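Local structure of ectonucleoside triphosphate diphosphohydrolase 4 (Homo sapiens, 6WG5) at residues E350-F355 with K445-F450; G221-G226 with E451-G456; L395-D400 with T407-D412. The protein belongs to the GDA1/CD39 family and probably has the two-lobed alpha/beta fold of the actin-like clan. All coordinates share one frame; numbering follows the deposited sequence.

How the contacts relate
Helix 436-456 supplies one side of contacts 1 and 2, and contact 3 lies against its flank. Residues 445-450 serve contact 1 and the six residues that follow, 451-456, serve contact 2, the two centres about 11 Å apart; Trp448 CD1 lies 3.6 Å from Met225 SD between them. The centre of contact 3 is about 16 Å from each of theirs; it touches contact 1 through Phe450 and Thr407, but not contact 2. Along the chain the segments are arranged concentrically: 221-226 and 451-456 enclose 350-355 and 445-450, which in turn enclose 395-400 and 407-412. One long helix thus meets a sheet strand at its end, while its preceding residues pack against helix 345-352, farther from the chain's centre.

Contact 1: E350-F355 with K445-F450; sequences ETIQPF and KSAWMF
Ile352 and Trp448 form the closest backbone approach, their CA atoms 7.1 Å apart, where residues 350-355, at the end region of helix 345-352, pack against helix 436-456. This is buried apolar packing between helical elements of the actin-like fold, and four residues carry it. Ile352 directs CD1 at the backbone of the other helix, 3.5 Å from Trp448 N, with Ala447 CB at 4.0 Å on one side and the indole atom CE3 of Trp448 at 3.9 Å on the other. The methyl is put there by an Ile352 CG1 lodged between N and C (chi1 63°) and an extended chi2, while CG2 stands beside the backbone N.

Trp448 answers with the six-membered end of its indole, which slides edge-on toward Phe355. CB of Phe355 lies 4.0 Å from Trp448 CZ3, whereas the phenyl ring turns away and makes a cation-pi contact with Arg293. A hydrogen bond from Trp448 NE1 to Phe281 O fixes the pyrrole end, while the six-membered end is held by packing. Two carbonyl oxygens line the indole edge near its plane: Ile352 O, which also accepts the amide of Phe355, is 3.7 Å from CZ3 of Trp448, and Phe355 O, bonded to Arg289 NH1, is 3.6 Å from Trp448 CH2.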
loop_
_atom_site.group_PDB
_atom_site.type_symbol
_atom_site.label_atom_id
_atom_site.label_comp_id
_atom_site.label_asym_id
_atom_site.label_seq_id
_atom_site.Cartn_x
_atom_site.Cartn_y
_atom_site.Cartn_z
ATOM N N GLU A 350 -26.118 3.016 -6.202
ATOM C CA GLU A 350 -27.119 2.340 -5.384
ATOM C C GLU A 350 -27.104 0.837 -5.613
ATOM O O GLU A 350 -27.338 0.066 -4.676
ATOM C CB GLU A 350 -28.510 2.899 -5.683
ATOM C CG GLU A 350 -28.623 4.406 -5.524
ATOM C CD GLU A 350 -28.215 4.880 -4.141
ATOM O OE1 GLU A 350 -28.235 4.061 -3.198
ATOM O OE2 GLU A 350 -27.871 6.073 -3.998
ATOM N N THR A 351 -26.825 0.403 -6.842
ATOM C CA THR A 351 -26.877 -1.020 -7.157
ATOM C C THR A 351 -25.747 -1.783 -6.476
ATOM O O THR A 351 -25.945 -2.916 -6.024
ATOM C CB THR A 351 -26.815 -1.220 -8.671
ATOM O OG1 THR A 351 -27.814 -0.407 -9.301
ATOM C CG2 THR A 351 -27.056 -2.676 -9.030
ATOM N N ILE A 352 -24.556 -1.181 -6.395
ATOM C CA ILE A 352 -23.381 -1.881 -5.884
ATOM C C ILE A 352 -23.217 -1.737 -4.378
ATOM O O ILE A 352 -22.290 -2.330 -3.809
ATOM C CB ILE A 352 -22.105 -1.392 -6.602
ATOM C CG1 ILE A 352 -21.870 0.099 -6.329
ATOM C CG2 ILE A 352 -22.214 -1.674 -8.099
ATOM C CD1 ILE A 352 -20.656 0.674 -7.027
ATOM N N GLN A 353 -24.085 -0.973 -3.715
ATOM C CA GLN A 353 -24.049 -0.855 -2.257
ATOM C C GLN A 353 -23.925 -2.196 -1.547
ATOM O O GLN A 353 -23.018 -2.346 -0.714
ATOM C CB GLN A 353 -25.308 -0.119 -1.779
ATOM C CG GLN A 353 -25.218 1.388 -1.856
ATOM C CD GLN A 353 -24.414 1.976 -0.721
ATOM O OE1 GLN A 353 -23.354 2.557 -0.935
ATOM N NE2 GLN A 353 -24.916 1.825 0.499
ATOM N N PRO A 354 -24.775 -3.190 -1.811
ATOM C CA PRO A 354 -24.694 -4.447 -1.046
ATOM C C PRO A 354 -23.321 -5.090 -1.057
ATOM O O PRO A 354 -22.959 -5.779 -0.094
ATOM C CB PRO A 354 -25.730 -5.344 -1.741
ATOM C CG PRO A 354 -26.675 -4.403 -2.398
ATOM C CD PRO A 354 -25.865 -3.213 -2.801
ATOM N N PHE A 355 -22.540 -4.890 -2.115
ATOM C CA PHE A 355 -21.280 -5.602 -2.271
ATOM C C PHE A 355 -20.178 -5.069 -1.370
ATOM O O PHE A 355 -19.126 -5.710 -1.267
ATOM C CB PHE A 355 -20.845 -5.552 -3.735
ATOM C CG PHE A 355 -21.812 -6.227 -4.660
ATOM C CD1 PHE A 355 -21.680 -7.572 -4.959
ATOM C CD2 PHE A 355 -22.873 -5.526 -5.206
ATOM C CE1 PHE A 355 -22.575 -8.198 -5.799
ATOM C CE2 PHE A 355 -23.772 -6.149 -6.047
ATOM C CZ PHE A 355 -23.623 -7.487 -6.342
ATOM N N LYS A 445 -16.038 1.275 -11.745
ATOM C CA LYS A 445 -14.954 1.469 -10.789
ATOM C C LYS A 445 -14.983 2.858 -10.168
ATOM O O LYS A 445 -14.644 3.010 -8.989
ATOM C CB LYS A 445 -13.613 1.207 -11.469
ATOM C CG LYS A 445 -13.333 -0.276 -11.680
ATOM C CD LYS A 445 -12.358 -0.507 -12.815
ATOM C CE LYS A 445 -11.076 -1.137 -12.332
ATOM N NZ LYS A 445 -10.076 -1.227 -13.431
ATOM N N SER A 446 -15.385 3.879 -10.926
ATOM C CA SER A 446 -15.507 5.213 -10.348
ATOM C C SER A 446 -16.595 5.247 -9.281
ATOM O O SER A 446 -16.426 5.880 -8.232
ATOM C CB SER A 446 -15.800 6.238 -11.444
ATOM O OG SER A 446 -17.048 5.981 -12.059
ATOM N N ALA A 447 -17.717 4.568 -9.530
ATOM C CA ALA A 447 -18.795 4.516 -8.546
ATOM C C ALA A 447 -18.401 3.670 -7.344
ATOM O O ALA A 447 -18.689 4.033 -6.198
ATOM C CB ALA A 447 -20.061 3.962 -9.190
ATOM N N TRP A 448 -17.756 2.529 -7.588
ATOM C CA TRP A 448 -17.255 1.709 -6.492
ATOM C C TRP A 448 -16.251 2.490 -5.653
ATOM O O TRP A 448 -16.314 2.482 -4.418
ATOM C CB TRP A 448 -16.627 0.434 -7.055
ATOM C CG TRP A 448 -16.070 -0.483 -6.015
ATOM C CD1 TRP A 448 -14.752 -0.738 -5.770
ATOM C CD2 TRP A 448 -16.813 -1.276 -5.081
ATOM N NE1 TRP A 448 -14.627 -1.644 -4.742
ATOM C CE2 TRP A 448 -15.877 -1.987 -4.301
ATOM C CE3 TRP A 448 -18.176 -1.453 -4.828
ATOM C CZ2 TRP A 448 -16.260 -2.856 -3.284
ATOM C CZ3 TRP A 448 -18.555 -2.321 -3.820
ATOM C CH2 TRP A 448 -17.600 -3.011 -3.059
ATOM N N MET A 449 -15.323 3.184 -6.311
ATOM C CA MET A 449 -14.380 4.038 -5.596
ATOM C C MET A 449 -15.117 5.042 -4.719
ATOM O O MET A 449 -14.779 5.232 -3.546
ATOM C CB MET A 449 -13.479 4.764 -6.599
ATOM C CG MET A 449 -12.214 5.352 -6.000
ATOM S SD MET A 449 -11.814 6.983 -6.670
ATOM C CE MET A 449 -12.875 8.016 -5.665
ATOM N N PHE A 450 -16.138 5.692 -5.280
ATOM C CA PHE A 450 -16.857 6.730 -4.550
ATOM C C PHE A 450 -17.557 6.162 -3.321
ATOM O O PHE A 450 -17.553 6.783 -2.252
ATOM C CB PHE A 450 -17.866 7.404 -5.479
ATOM C CG PHE A 450 -18.610 8.543 -4.844
ATOM C CD1 PHE A 450 -18.125 9.835 -4.926
ATOM C CD2 PHE A 450 -19.798 8.322 -4.168
ATOM C CE1 PHE A 450 -18.807 10.885 -4.343
ATOM C CE2 PHE A 450 -20.484 9.367 -3.582
ATOM C CZ PHE A 450 -19.989 10.652 -3.671
#

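Contact 2: G221-G226 with E451-G456; sequences GILDMG and EVFHRG
Leu223 and Phe453 meet at about a right angle, with a leucine methyl set against the rim of the phenyl ring instead of its face. Leu223 CD1 lies near the ring plane, 3.6 Å from CE1 of Phe453 and 3.8 Å from its CD1. The second pair, Met225 and Val452, is oriented differently: the side chains run toward each other tip to tip. Met225 leaves the strand fully extended, CG opposite the backbone N (chi1 179°), and bends only at its last torsion (chi3 -69°), which brings the terminal CE to the branch of the valine. CE of Met225 sits 3.8 Å from Val452 CB and about equally far from both of that residue's methyls. Because strand residues alternate, Leu223 and Met225 face the helix together, two places apart, and meet neighbouring helix residues.

Within the helix, Glu451 O accepts both Arg455 N and Gly456 N, the latter closing a wider pi-type turn. On the side away from the strand, Arg455 grips the carboxylate of Glu451 side-on, with NE at 2.8 Å from OE1 and NH2 at 2.9 Å from OE2, and Arg349 adds a salt bridge to Glu451 OE2. Phe453 also stacks on Phe459.

A helix laid on one face of a mixed beta sheet is consistent with the alpha/beta architecture of the actin-like clan. Strand 221-225 runs between antiparallel strand 229-235 and parallel strand 381-385; helix 436-456 meets one face, together with Phe387 of helix 386-392, while Ile222 packs against helix 172-186 on the other.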
loop_
_atom_site.group_PDB
_atom_site.type_symbol
_atom_site.label_atom_id
_atom_site.label_comp_id
_atom_site.label_asym_id
_atom_site.label_seq_id
_atom_site.Cartn_x
_atom_site.Cartn_y
_atom_site.Cartn_z
ATOM N N GLY A 221 -2.326 9.136 6.046
ATOM C CA GLY A 221 -2.828 7.800 5.816
ATOM C C GLY A 221 -2.728 7.413 4.357
ATOM O O GLY A 221 -2.497 8.243 3.478
ATOM N N ILE A 222 -2.902 6.120 4.096
ATOM C CA ILE A 222 -2.823 5.587 2.743
ATOM C C ILE A 222 -4.082 4.781 2.456
ATOM O O ILE A 222 -4.499 3.952 3.273
ATOM C CB ILE A 222 -1.558 4.733 2.527
ATOM C CG1 ILE A 222 -1.400 3.698 3.637
ATOM C CG2 ILE A 222 -0.332 5.634 2.465
ATOM C CD1 ILE A 222 -0.194 2.780 3.466
ATOM N N LEU A 223 -4.696 5.055 1.311
ATOM C CA LEU A 223 -5.780 4.258 0.758
ATOM C C LEU A 223 -5.287 3.636 -0.539
ATOM O O LEU A 223 -4.743 4.338 -1.398
ATOM C CB LEU A 223 -7.017 5.119 0.495
ATOM C CG LEU A 223 -7.896 5.443 1.697
ATOM C CD1 LEU A 223 -8.604 6.765 1.489
ATOM C CD2 LEU A 223 -8.904 4.327 1.903
ATOM N N ASP A 224 -5.466 2.325 -0.678
ATOM C CA ASP A 224 -4.991 1.615 -1.860
ATOM C C ASP A 224 -6.061 0.632 -2.304
ATOM O O ASP A 224 -6.388 -0.304 -1.570
ATOM C CB ASP A 224 -3.675 0.887 -1.575
ATOM C CG ASP A 224 -2.893 0.583 -2.838
ATOM O OD1 ASP A 224 -3.511 0.501 -3.918
ATOM O OD2 ASP A 224 -1.657 0.426 -2.751
ATOM N N MET A 225 -6.603 0.847 -3.495
ATOM C CA MET A 225 -7.587 -0.050 -4.089
ATOM C C MET A 225 -6.943 -0.710 -5.299
ATOM O O MET A 225 -6.745 -0.065 -6.336
ATOM C CB MET A 225 -8.858 0.704 -4.480
ATOM C CG MET A 225 -9.914 -0.176 -5.137
ATOM S SD MET A 225 -11.434 0.708 -5.526
ATOM C CE MET A 225 -12.089 1.013 -3.890
ATOM N N GLY A 226 -6.608 -1.985 -5.163
ATOM C CA GLY A 226 -6.049 -2.761 -6.248
ATOM C C GLY A 226 -7.132 -3.384 -7.095
ATOM O O GLY A 226 -8.302 -2.995 -7.046
ATOM N N GLU A 451 -18.165 4.981 -3.456
ATOM C CA GLU A 451 -18.948 4.410 -2.366
ATOM C C GLU A 451 -18.058 3.805 -1.287
ATOM O O GLU A 451 -18.311 4.002 -0.094
ATOM C CB GLU A 451 -19.912 3.357 -2.912
ATOM C CG GLU A 451 -21.089 3.942 -3.670
ATOM C CD GLU A 451 -22.003 4.757 -2.778
ATOM O OE1 GLU A 451 -22.009 4.514 -1.554
ATOM O OE2 GLU A 451 -22.712 5.646 -3.292
ATOM N N VAL A 452 -17.032 3.048 -1.680
ATOM C CA VAL A 452 -16.073 2.528 -0.709
ATOM C C VAL A 452 -15.531 3.662 0.150
ATOM O O VAL A 452 -15.392 3.530 1.372
ATOM C CB VAL A 452 -14.940 1.778 -1.434
ATOM C CG1 VAL A 452 -13.822 1.394 -0.467
ATOM C CG2 VAL A 452 -15.487 0.543 -2.124
ATOM N N PHE A 453 -15.230 4.797 -0.478
ATOM C CA PHE A 453 -14.620 5.915 0.234
ATOM C C PHE A 453 -15.616 6.580 1.177
ATOM O O PHE A 453 -15.355 6.714 2.378
ATOM C CB PHE A 453 -14.072 6.919 -0.783
ATOM C CG PHE A 453 -13.316 8.068 -0.174
ATOM C CD1 PHE A 453 -12.150 7.851 0.542
ATOM C CD2 PHE A 453 -13.757 9.369 -0.346
ATOM C CE1 PHE A 453 -11.450 8.910 1.093
ATOM C CE2 PHE A 453 -13.062 10.432 0.200
ATOM C CZ PHE A 453 -11.906 10.201 0.919
ATOM N N HIS A 454 -16.772 6.994 0.656
ATOM C CA HIS A 454 -17.679 7.853 1.407
ATOM C C HIS A 454 -18.674 7.098 2.276
ATOM O O HIS A 454 -19.218 7.691 3.213
ATOM C CB HIS A 454 -18.448 8.768 0.454
ATOM C CG HIS A 454 -17.610 9.859 -0.136
ATOM N ND1 HIS A 454 -17.057 10.865 0.626
ATOM C CD2 HIS A 454 -17.228 10.101 -1.412
ATOM C CE1 HIS A 454 -16.368 11.677 -0.154
ATOM N NE2 HIS A 454 -16.458 11.237 -1.395
ATOM N N ARG A 455 -18.940 5.823 1.995
ATOM C CA ARG A 455 -19.881 5.067 2.813
ATOM C C ARG A 455 -19.262 3.771 3.318
ATOM O O ARG A 455 -19.671 3.249 4.359
ATOM C CB ARG A 455 -21.167 4.783 2.033
ATOM C CG ARG A 455 -22.226 5.858 2.243
ATOM C CD ARG A 455 -23.617 5.412 1.822
ATOM N NE ARG A 455 -23.780 5.382 0.372
ATOM C CZ ARG A 455 -24.956 5.399 -0.248
ATOM N NH1 ARG A 455 -26.082 5.456 0.452
ATOM N NH2 ARG A 455 -25.010 5.369 -1.573
ATOM N N GLY A 456 -18.279 3.244 2.598
ATOM C CA GLY A 456 -17.512 2.133 3.116
ATOM C C GLY A 456 -16.697 2.570 4.314
ATOM O O GLY A 456 -16.851 2.029 5.414
#

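Contact 3: L395-D400 with T407-D412; sequences LRMGGD and TKAAKD
Leu395 lays its two methyls against one side of helix 403-414, and Met397 reaches the same turn with its tip. CD2 of Leu395 stands 3.7 Å from the carbonyl oxygen of Ala409, while CD1 lies 4.0 Å from Ala410 CA and 4.1 Å from the CB of that alanine. Alongside, the terminal CE of Met397 meets Ala409 CB at 3.7 Å. The methionine gets there by setting CG between N and C (chi1 44°) and bending at chi3, which turns its methyl toward the helix. The small side chains of Ala409 and Ala410 are consistent with the close approach of the loop, with CA atoms of Leu395 and Ala409 6.4 Å apart.

Leu395 is further flanked by Phe406 and Tyr413 of the same helix and by Gln442 of helix 436-456. Between the two loop residues, Arg396 adopts left-handed backbone angles, a bend that probably helps both neighbours face the helix. A backbone hydrogen bond between Met397 and Thr391, and one from Gly398 N to Glu392 OE1, tie the loop back to helix 386-392, while Gly399 bonds to Thr468. On the helix side, Ala410 packs on Phe345, and Lys411 NZ forms a salt bridge with Asp346. The whole is an interhelical loop that, after helix 386-392, folds back onto helix 403-414, the helix it leads into.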
loop_
_atom_site.group_PDB
_atom_site.type_symbol
_atom_site.label_atom_id
_atom_site.label_comp_id
_atom_site.label_asym_id
_atom_site.label_seq_id
_atom_site.Cartn_x
_atom_site.Cartn_y
_atom_site.Cartn_z
ATOM N N LEU A 395 -10.981 10.767 -16.627
ATOM C CA LEU A 395 -11.541 12.015 -16.120
ATOM C C LEU A 395 -10.496 13.119 -16.011
ATOM O O LEU A 395 -10.860 14.299 -16.003
ATOM C CB LEU A 395 -12.202 11.781 -14.760
ATOM C CG LEU A 395 -13.247 10.663 -14.726
ATOM C CD1 LEU A 395 -13.895 10.566 -13.348
ATOM C CD2 LEU A 395 -14.308 10.861 -15.808
ATOM N N ARG A 396 -9.214 12.764 -15.923
ATOM C CA ARG A 396 -8.124 13.735 -16.028
ATOM C C ARG A 396 -8.151 14.743 -14.882
ATOM O O ARG A 396 -7.902 15.936 -15.075
ATOM C CB ARG A 396 -8.169 14.452 -17.377
ATOM C CG ARG A 396 -7.949 13.537 -18.566
ATOM C CD ARG A 396 -6.502 13.084 -18.653
ATOM N NE ARG A 396 -5.963 13.261 -19.999
ATOM C CZ ARG A 396 -4.671 13.210 -20.304
ATOM N NH1 ARG A 396 -3.768 12.992 -19.357
ATOM N NH2 ARG A 396 -4.281 13.385 -21.560
ATOM N N MET A 397 -8.442 14.266 -13.676
ATOM C CA MET A 397 -8.436 15.120 -12.494
ATOM C C MET A 397 -7.779 14.406 -11.322
ATOM O O MET A 397 -8.256 14.470 -10.185
ATOM C CB MET A 397 -9.849 15.570 -12.133
ATOM C CG MET A 397 -10.894 14.480 -12.203
ATOM S SD MET A 397 -12.469 15.048 -11.548
ATOM C CE MET A 397 -12.840 16.409 -12.656
ATOM N N GLY A 398 -6.672 13.719 -11.584
ATOM C CA GLY A 398 -5.875 13.177 -10.503
ATOM C C GLY A 398 -5.333 14.268 -9.600
ATOM O O GLY A 398 -5.199 15.432 -9.983
ATOM N N GLY A 399 -5.018 13.874 -8.368
ATOM C CA GLY A 399 -4.514 14.810 -7.382
ATOM C C GLY A 399 -5.519 15.085 -6.284
ATOM O O GLY A 399 -6.192 14.165 -5.810
ATOM N N ASP A 400 -5.639 16.346 -5.876
ATOM C CA ASP A 400 -6.563 16.701 -4.808
ATOM C C ASP A 400 -7.986 16.319 -5.194
ATOM O O ASP A 400 -8.507 16.768 -6.221
ATOM C CB ASP A 400 -6.470 18.195 -4.503
ATOM C CG ASP A 400 -5.137 18.583 -3.888
ATOM O OD1 ASP A 400 -4.391 17.677 -3.456
ATOM O OD2 ASP A 400 -4.839 19.796 -3.827
ATOM N N THR A 407 -17.942 13.623 -9.043
ATOM C CA THR A 407 -19.232 13.030 -9.384
ATOM C C THR A 407 -19.779 13.612 -10.679
ATOM O O THR A 407 -20.366 12.890 -11.492
ATOM C CB THR A 407 -20.232 13.236 -8.246
ATOM O OG1 THR A 407 -20.298 14.626 -7.903
ATOM C CG2 THR A 407 -19.829 12.424 -7.025
ATOM N N LYS A 408 -19.597 14.916 -10.889
ATOM C CA LYS A 408 -20.056 15.538 -12.128
ATOM C C LYS A 408 -19.330 14.950 -13.331
ATOM O O LYS A 408 -19.961 14.504 -14.296
ATOM C CB LYS A 408 -19.849 17.051 -12.058
ATOM C CG LYS A 408 -20.366 17.811 -13.265
ATOM C CD LYS A 408 -20.196 19.307 -13.070
ATOM C CE LYS A 408 -20.774 20.104 -14.229
ATOM N NZ LYS A 408 -20.671 21.573 -13.991
ATOM N N ALA A 409 -17.997 14.942 -13.290
ATOM C CA ALA A 409 -17.227 14.389 -14.398
ATOM C C ALA A 409 -17.517 12.905 -14.580
ATOM O O ALA A 409 -17.644 12.424 -15.712
ATOM C CB ALA A 409 -15.734 14.619 -14.165
ATOM N N ALA A 410 -17.628 12.165 -13.474
ATOM C CA ALA A 410 -17.931 10.740 -13.563
ATOM C C ALA A 410 -19.304 10.511 -14.179
ATOM O O ALA A 410 -19.477 9.615 -15.011
ATOM C CB ALA A 410 -17.849 10.096 -12.179
ATOM N N LYS A 411 -20.293 11.317 -13.782
ATOM C CA LYS A 411 -21.626 11.201 -14.363
ATOM C C LYS A 411 -21.595 11.472 -15.861
ATOM O O LYS A 411 -22.227 10.752 -16.643
ATOM C CB LYS A 411 -22.593 12.165 -13.672
ATOM C CG LYS A 411 -23.683 11.475 -12.868
ATOM C CD LYS A 411 -24.694 12.460 -12.287
ATOM C CE LYS A 411 -24.233 13.040 -10.956
ATOM N NZ LYS A 411 -25.375 13.569 -10.155
ATOM N N ASP A 412 -20.863 12.506 -16.280
ATOM C CA ASP A 412 -20.842 12.878 -17.690
ATOM C C ASP A 412 -20.151 11.814 -18.535
ATOM O O ASP A 412 -20.586 11.526 -19.656
ATOM C CB ASP A 412 -20.158 14.235 -17.862
ATOM C CG ASP A 412 -20.988 15.381 -17.307
ATOM O OD1 ASP A 412 -22.223 15.224 -17.195
ATOM O OD2 ASP A 412 -20.407 16.441 -16.986
#